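Local coordinates for protein glycosyl hydrolase family 88 (Pedobacter heparinus, PDB 3WIW) that hydrolyses unsaturated glucuronyl saccharides, with specificity for those derived from heparin, at residues F101-D106 and C123-A128; G247-L252 and A309-S314; G254-Y259 and E269-I274. One frame throughout, in Å; residues are numbered along the deposited sequence.

Overall arrangement
All three contacts join parts of one alpha6/alpha6-barrel. Contacts 2 and 3 share helix 245-262, which meets helix 306-322 through G247-L252 and helix 265-279 through G254-Y259. Their centres lie about 11 Å apart and they touch: L252 CD1 is 3.4 Å from A271 O. Contact 1, which includes the turn after helix 92-103, is centred about 23 Å from contact 2 and about 27 Å from contact 3. Nearest the predicted catalytic centre is contact 2: the side chain of W250, predicted to bind substrate, lies about 3 Å from that of D174, the predicted proton donor, and about 6 Å from the bound buffer EPE. S124 of contact 1 is about 11 Å, between side chains, from D116, the predicted nucleophile.

Contact 1 of 3, residues F101-D106 and C123-A128; sequences FTLALD and CSYGNA
With CG anti to its carbonyl carbon (chi1 -81°), Y125 sends its ring alongside segment 101-106, while T102 turns CG2 anti to its backbone N and lays this methyl over one face of that ring. The CH-pi contact puts T102 CG2 3.8 Å from the Y125 ring centroid, 17° off the normal. T102 O also comes 3.2 Å from Y125 CE1. L103 CD2 and L105 CB add apolar contacts to the ring, and L105 CD1 packs on S124. T102 OG1 is tied back to A98 O of its own helix. The type I turn L103-D106 passes the hydroxyl end of the ring, with D106 CA 3.2 Å from Y125 OH. A water in the ring plane joins Y125 OH to D106 OD2, its O 2.7 Å from both, and donates to the carboxylate. Were Y125 replaced by an alanine, T102 CG2 would probably lose the ring face it lies on, and the water its phenol partner. P140 and L141 of helix 138-150 also touch the Y125 side chain. No direct hydrogen bond crosses the contact: helix 117-132 meets helix 92-103 and the turn after it through mostly apolar packing round one aromatic ring, with a water-mediated polar link.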
# COMPACT_ATOMS: atom_id res chain seq x y z
N PHE A 101 -6.59 -9.72 -15.87
CA PHE A 101 -5.32 -9.55 -15.17
C PHE A 101 -5.35 -10.16 -13.75
O PHE A 101 -4.31 -10.55 -13.22
CB PHE A 101 -4.89 -8.07 -15.18
CG PHE A 101 -4.30 -7.63 -16.49
CD1 PHE A 101 -5.11 -7.19 -17.53
CD2 PHE A 101 -2.93 -7.68 -16.70
CE1 PHE A 101 -4.56 -6.80 -18.76
CE2 PHE A 101 -2.36 -7.27 -17.91
CZ PHE A 101 -3.18 -6.84 -18.94
N THR A 102 -6.53 -10.23 -13.14
CA THR A 102 -6.67 -10.90 -11.85
C THR A 102 -6.50 -12.42 -11.96
O THR A 102 -5.71 -13.02 -11.23
CB THR A 102 -8.02 -10.54 -11.17
OG1 THR A 102 -8.03 -9.13 -10.91
CG2 THR A 102 -8.19 -11.26 -9.85
N LEU A 103 -7.23 -13.03 -12.90
CA LEU A 103 -7.28 -14.49 -12.95
C LEU A 103 -5.95 -15.11 -13.35
O LEU A 103 -5.71 -16.29 -13.10
CB LEU A 103 -8.41 -15.00 -13.86
CG LEU A 103 -9.82 -14.69 -13.36
CD1 LEU A 103 -10.88 -15.05 -14.42
CD2 LEU A 103 -10.12 -15.43 -12.04
N ALA A 104 -5.09 -14.30 -13.98
CA ALA A 104 -3.74 -14.76 -14.32
C ALA A 104 -2.87 -14.98 -13.08
O ALA A 104 -1.77 -15.52 -13.21
CB ALA A 104 -3.06 -13.79 -15.27
N LEU A 105 -3.35 -14.57 -11.91
CA LEU A 105 -2.57 -14.68 -10.67
C LEU A 105 -2.98 -15.88 -9.80
O LEU A 105 -2.61 -15.97 -8.62
CB LEU A 105 -2.66 -13.38 -9.88
CG LEU A 105 -2.04 -12.16 -10.58
CD1 LEU A 105 -2.07 -10.94 -9.68
CD2 LEU A 105 -0.62 -12.47 -11.08
N ASP A 106 -3.73 -16.81 -10.38
CA ASP A 106 -4.28 -17.97 -9.67
C ASP A 106 -3.22 -18.71 -8.86
O ASP A 106 -3.49 -19.14 -7.74
CB ASP A 106 -4.92 -18.90 -10.70
CG ASP A 106 -5.48 -20.16 -10.08
OD1 ASP A 106 -4.71 -21.13 -9.92
OD2 ASP A 106 -6.68 -20.18 -9.73
N CYS A 123 -5.12 -7.37 -2.97
CA CYS A 123 -5.29 -6.25 -3.90
C CYS A 123 -5.91 -6.64 -5.23
O CYS A 123 -6.51 -5.81 -5.89
CB CYS A 123 -3.97 -5.52 -4.16
SG CYS A 123 -3.22 -4.78 -2.69
N SER A 124 -5.76 -7.91 -5.62
CA SER A 124 -6.24 -8.33 -6.93
C SER A 124 -7.57 -9.07 -6.78
O SER A 124 -8.64 -8.47 -6.98
CB SER A 124 -5.16 -9.18 -7.64
OG SER A 124 -4.78 -10.28 -6.84
N TYR A 125 -7.49 -10.33 -6.37
CA TYR A 125 -8.68 -11.14 -6.09
C TYR A 125 -9.58 -10.51 -5.03
O TYR A 125 -10.80 -10.61 -5.13
CB TYR A 125 -8.29 -12.55 -5.61
CG TYR A 125 -7.93 -13.50 -6.72
CD1 TYR A 125 -6.68 -13.43 -7.33
CD2 TYR A 125 -8.83 -14.46 -7.17
CE1 TYR A 125 -6.35 -14.29 -8.36
CE2 TYR A 125 -8.50 -15.32 -8.19
CZ TYR A 125 -7.26 -15.25 -8.78
OH TYR A 125 -6.94 -16.12 -9.80
N GLY A 126 -9.00 -9.88 -4.00
CA GLY A 126 -9.82 -9.31 -2.94
C GLY A 126 -10.74 -8.21 -3.47
O GLY A 126 -11.96 -8.20 -3.21
N ASN A 127 -10.14 -7.28 -4.21
CA ASN A 127 -10.93 -6.25 -4.86
C ASN A 127 -11.94 -6.83 -5.86
O ASN A 127 -13.08 -6.38 -5.92
CB ASN A 127 -10.02 -5.22 -5.54
CG ASN A 127 -9.53 -4.18 -4.57
OD1 ASN A 127 -10.32 -3.62 -3.80
ND2 ASN A 127 -8.23 -3.94 -4.55
N ALA A 128 -11.51 -7.84 -6.61
CA ALA A 128 -12.36 -8.48 -7.59
C ALA A 128 -13.62 -9.03 -6.91
O ALA A 128 -14.74 -8.84 -7.39
CB ALA A 128 -11.62 -9.62 -8.24
O HOH W 1 -8.42 -18.31 -10.44

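Contact 2 of 3, residues G247-L252 and A309-S314; sequences GQAWGL and AAVIAS
V311 and A249 meet at the centre of this helix-helix contact, with I312 beside them; these three have the most surface buried in it. The methyl A249 CB points at helix 306-322 and is received between two branches, V311 CG1 and I312 CG1, each 3.6 Å away. Such a small side chain is consistent with local helix axes only 8.6 Å apart, nearly parallel at 18°, as suits neighbouring helices of one layer in an alpha6/alpha6-barrel.

V311 uses both its methyls. CG1, anti to the backbone N (chi1 173°), lies against A249 CB and, also at 3.6 Å, against the carbonyl oxygen A249 O, and it brushes W250 CE3 as well. CG2 makes the closest approach to the indole, reaching W250 CZ3 at 3.6 Å obliquely, with the two side chains crossing at about a right angle. W250 starts out away from helix 306-322, but its six-membered ring comes back toward V311.

I312 also uses two branches. While CG1 rests on A249, CG2 meets L252 CD2 at 4.1 Å, one helical turn along. I312 also packs on I336 of helix 327-340, and Y380 of helix 375-392 touches V311.

W250 is predicted to bind substrate; its NE1 makes a weak hydrogen bond to D174 OD2, and F119 meets its ring. No hydrogen bond joins the two segments. The contact is thus wholly apolar in its side chains, and the indole of a predicted substrate-site residue is backed by the methyls of V311 while its N-H faces the predicted proton donor.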
# COMPACT_ATOMS: atom_id res chain seq x y z
N GLY A 247 7.80 3.46 4.71
CA GLY A 247 7.57 2.75 5.96
C GLY A 247 6.70 3.52 6.93
O GLY A 247 5.82 2.94 7.57
N GLN A 248 6.94 4.82 7.06
CA GLN A 248 6.09 5.63 7.93
C GLN A 248 4.65 5.57 7.42
O GLN A 248 3.71 5.46 8.22
CB GLN A 248 6.55 7.09 8.00
CG GLN A 248 8.04 7.31 8.32
CD GLN A 248 8.54 6.45 9.49
OE1 GLN A 248 8.15 6.64 10.65
NE2 GLN A 248 9.42 5.50 9.18
N ALA A 249 4.49 5.64 6.09
CA ALA A 249 3.19 5.58 5.44
C ALA A 249 2.51 4.23 5.71
O ALA A 249 1.32 4.20 6.05
CB ALA A 249 3.32 5.80 3.95
N TRP A 250 3.23 3.12 5.57
CA TRP A 250 2.63 1.80 5.84
C TRP A 250 2.14 1.73 7.29
O TRP A 250 1.11 1.13 7.57
CB TRP A 250 3.64 0.70 5.65
CG TRP A 250 4.19 0.40 4.29
CD1 TRP A 250 5.47 -0.04 4.04
CD2 TRP A 250 3.50 0.37 3.01
NE1 TRP A 250 5.64 -0.29 2.71
CE2 TRP A 250 4.45 -0.07 2.05
CE3 TRP A 250 2.20 0.69 2.57
CZ2 TRP A 250 4.14 -0.25 0.68
CZ3 TRP A 250 1.89 0.53 1.20
CH2 TRP A 250 2.87 0.07 0.27
N GLY A 251 2.89 2.33 8.23
CA GLY A 251 2.46 2.37 9.63
C GLY A 251 1.17 3.15 9.80
O GLY A 251 0.22 2.66 10.43
N LEU A 252 1.12 4.36 9.25
CA LEU A 252 -0.09 5.18 9.34
C LEU A 252 -1.30 4.41 8.78
O LEU A 252 -2.36 4.32 9.41
CB LEU A 252 0.10 6.48 8.57
CG LEU A 252 -1.14 7.38 8.53
CD1 LEU A 252 -1.58 7.82 9.93
CD2 LEU A 252 -0.88 8.59 7.61
N ALA A 309 3.59 9.34 -0.51
CA ALA A 309 2.55 10.38 -0.50
C ALA A 309 1.18 9.76 -0.76
O ALA A 309 0.21 10.13 -0.09
CB ALA A 309 2.82 11.44 -1.53
N ALA A 310 1.07 8.86 -1.74
CA ALA A 310 -0.23 8.29 -2.10
C ALA A 310 -0.79 7.45 -0.94
O ALA A 310 -2.00 7.52 -0.65
CB ALA A 310 -0.11 7.47 -3.36
N VAL A 311 0.06 6.64 -0.30
CA VAL A 311 -0.35 5.82 0.83
C VAL A 311 -0.81 6.72 1.98
O VAL A 311 -1.85 6.47 2.59
CB VAL A 311 0.78 4.86 1.24
CG1 VAL A 311 0.43 4.12 2.55
CG2 VAL A 311 1.09 3.86 0.12
N ILE A 312 -0.05 7.78 2.25
CA ILE A 312 -0.43 8.72 3.29
C ILE A 312 -1.76 9.39 2.98
O ILE A 312 -2.61 9.49 3.88
CB ILE A 312 0.68 9.78 3.53
CG1 ILE A 312 1.88 9.11 4.21
CG2 ILE A 312 0.16 10.93 4.36
CD1 ILE A 312 3.17 9.91 4.08
N ALA A 313 -1.96 9.85 1.74
CA ALA A 313 -3.21 10.49 1.38
C ALA A 313 -4.39 9.52 1.58
O ALA A 313 -5.41 9.90 2.18
CB ALA A 313 -3.17 11.00 -0.05
N SER A 314 -4.27 8.29 1.09
CA SER A 314 -5.36 7.33 1.24
C SER A 314 -5.67 7.10 2.71
O SER A 314 -6.84 7.16 3.12
CB SER A 314 -5.04 6.03 0.54
OG SER A 314 -6.23 5.27 0.52

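Contact 3 of 3, residues G254-Y259 and E269-I274; sequences GYTMSY and EHAEHI
H270 and A271 pack against Y255 in an antiparallel helical hairpin of the alpha6/alpha6-barrel: helix 245-262 turns back through a short link into helix 265-279, and the local axes run at 156°, 8.3 Å apart.

First to touch in segment 269-274, H270 presents the edge of its imidazole to the face of Y255. The two rings make an edge-to-face pair with centroids 4.8 Å apart and planes at 80°. H270 CG lies anti to the backbone N (chi1 -162°), which carries CD2 over the phenol ring, displaced from its middle toward the rim; H270 CD2 is 3.7 Å from Y255 CD2. The imidazole makes a second edge-to-face pair with F210.

A271 follows at the closest backbone approach, its CA 5.3 Å from that of Y255. Its methyl touches both Y255 CB and, at 3.7 Å, T256 OG1, a hydroxyl hydrogen-bonded to L252 O in its own helix. L319 of helix 306-322 packs on both A271 and T256, which places this part of the hairpin against the next barrel helix.

One turn after H270, I274 brings its terminal methyl obliquely to the same Y255 ring, the two side chains crossing at about a right angle. The phenol is anchored beyond the hairpin, where its OH hydrogen-bonds to A202 O of helix 192-208. Y255 CD2 is shared by H270 CD2 and I274 CD1, the latter 3.9 Å from it.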
# COMPACT_ATOMS: atom_id res chain seq x y z
N GLY A 254 -1.57 1.17 8.18
CA GLY A 254 -1.77 -0.07 8.91
C GLY A 254 -2.68 0.14 10.11
O GLY A 254 -3.55 -0.70 10.38
N TYR A 255 -2.49 1.24 10.85
CA TYR A 255 -3.29 1.48 12.06
C TYR A 255 -4.65 2.08 11.75
O TYR A 255 -5.62 1.78 12.44
CB TYR A 255 -2.50 2.24 13.16
CG TYR A 255 -1.48 1.27 13.69
CD1 TYR A 255 -1.87 0.26 14.55
CD2 TYR A 255 -0.16 1.27 13.22
CE1 TYR A 255 -0.99 -0.70 15.00
CE2 TYR A 255 0.73 0.30 13.65
CZ TYR A 255 0.31 -0.69 14.52
OH TYR A 255 1.21 -1.64 14.91
N THR A 256 -4.73 2.90 10.69
CA THR A 256 -6.02 3.41 10.24
C THR A 256 -6.92 2.24 9.80
O THR A 256 -8.08 2.13 10.21
CB THR A 256 -5.80 4.43 9.11
OG1 THR A 256 -5.01 5.51 9.62
CG2 THR A 256 -7.13 4.94 8.62
N MET A 257 -6.36 1.35 8.98
CA MET A 257 -7.07 0.17 8.50
C MET A 257 -7.36 -0.81 9.65
O MET A 257 -8.46 -1.38 9.72
CB MET A 257 -6.28 -0.47 7.35
CG MET A 257 -6.77 -1.83 6.89
SD MET A 257 -6.15 -3.23 7.89
CE MET A 257 -4.39 -3.09 7.56
N SER A 258 -6.42 -1.01 10.58
CA SER A 258 -6.68 -1.92 11.70
C SER A 258 -7.81 -1.37 12.57
O SER A 258 -8.61 -2.15 13.07
CB SER A 258 -5.44 -2.11 12.55
OG SER A 258 -4.49 -2.94 11.88
N TYR A 259 -7.87 -0.05 12.77
CA TYR A 259 -9.02 0.54 13.45
C TYR A 259 -10.32 0.25 12.70
O TYR A 259 -11.31 -0.19 13.29
CB TYR A 259 -8.86 2.03 13.73
CG TYR A 259 -10.09 2.57 14.43
CD1 TYR A 259 -10.37 2.24 15.75
CD2 TYR A 259 -11.02 3.34 13.74
CE1 TYR A 259 -11.50 2.71 16.38
CE2 TYR A 259 -12.16 3.83 14.37
CZ TYR A 259 -12.40 3.51 15.69
OH TYR A 259 -13.52 3.99 16.31
N GLU A 269 -5.88 5.79 18.12
CA GLU A 269 -5.01 6.67 18.89
C GLU A 269 -3.60 6.61 18.31
O GLU A 269 -2.95 7.64 18.11
CB GLU A 269 -4.99 6.28 20.36
CG GLU A 269 -6.33 6.46 21.07
CD GLU A 269 -6.44 5.68 22.38
OE1 GLU A 269 -5.50 4.91 22.71
OE2 GLU A 269 -7.45 5.84 23.09
N HIS A 270 -3.13 5.41 18.02
CA HIS A 270 -1.79 5.26 17.46
C HIS A 270 -1.70 5.90 16.08
O HIS A 270 -0.73 6.62 15.78
CB HIS A 270 -1.38 3.80 17.44
CG HIS A 270 0.09 3.58 17.30
ND1 HIS A 270 1.00 4.00 18.25
CD2 HIS A 270 0.81 2.98 16.32
CE1 HIS A 270 2.22 3.66 17.87
NE2 HIS A 270 2.13 3.06 16.69
N ALA A 271 -2.73 5.71 15.26
CA ALA A 271 -2.78 6.35 13.96
C ALA A 271 -2.68 7.88 14.05
O ALA A 271 -1.97 8.50 13.24
CB ALA A 271 -4.03 5.94 13.19
N GLU A 272 -3.37 8.47 15.02
CA GLU A 272 -3.30 9.92 15.15
C GLU A 272 -1.91 10.38 15.59
O GLU A 272 -1.45 11.43 15.13
CB GLU A 272 -4.38 10.45 16.09
CG GLU A 272 -5.78 10.30 15.51
CD GLU A 272 -6.76 11.27 16.14
OE1 GLU A 272 -7.52 10.83 17.04
OE2 GLU A 272 -6.77 12.48 15.75
N HIS A 273 -1.25 9.61 16.45
CA HIS A 273 0.13 9.96 16.85
C HIS A 273 1.08 9.89 15.65
O HIS A 273 1.90 10.79 15.44
CB HIS A 273 0.66 9.06 17.97
CG HIS A 273 -0.01 9.27 19.29
ND1 HIS A 273 -0.13 10.51 19.88
CD2 HIS A 273 -0.58 8.39 20.16
CE1 HIS A 273 -0.75 10.40 21.04
NE2 HIS A 273 -1.03 9.12 21.23
N ILE A 274 0.95 8.84 14.85
CA ILE A 274 1.74 8.72 13.63
C ILE A 274 1.44 9.88 12.68
O ILE A 274 2.37 10.51 12.15
CB ILE A 274 1.49 7.37 12.93
CG1 ILE A 274 1.99 6.20 13.80
CG2 ILE A 274 2.21 7.35 11.56
CD1 ILE A 274 1.49 4.85 13.28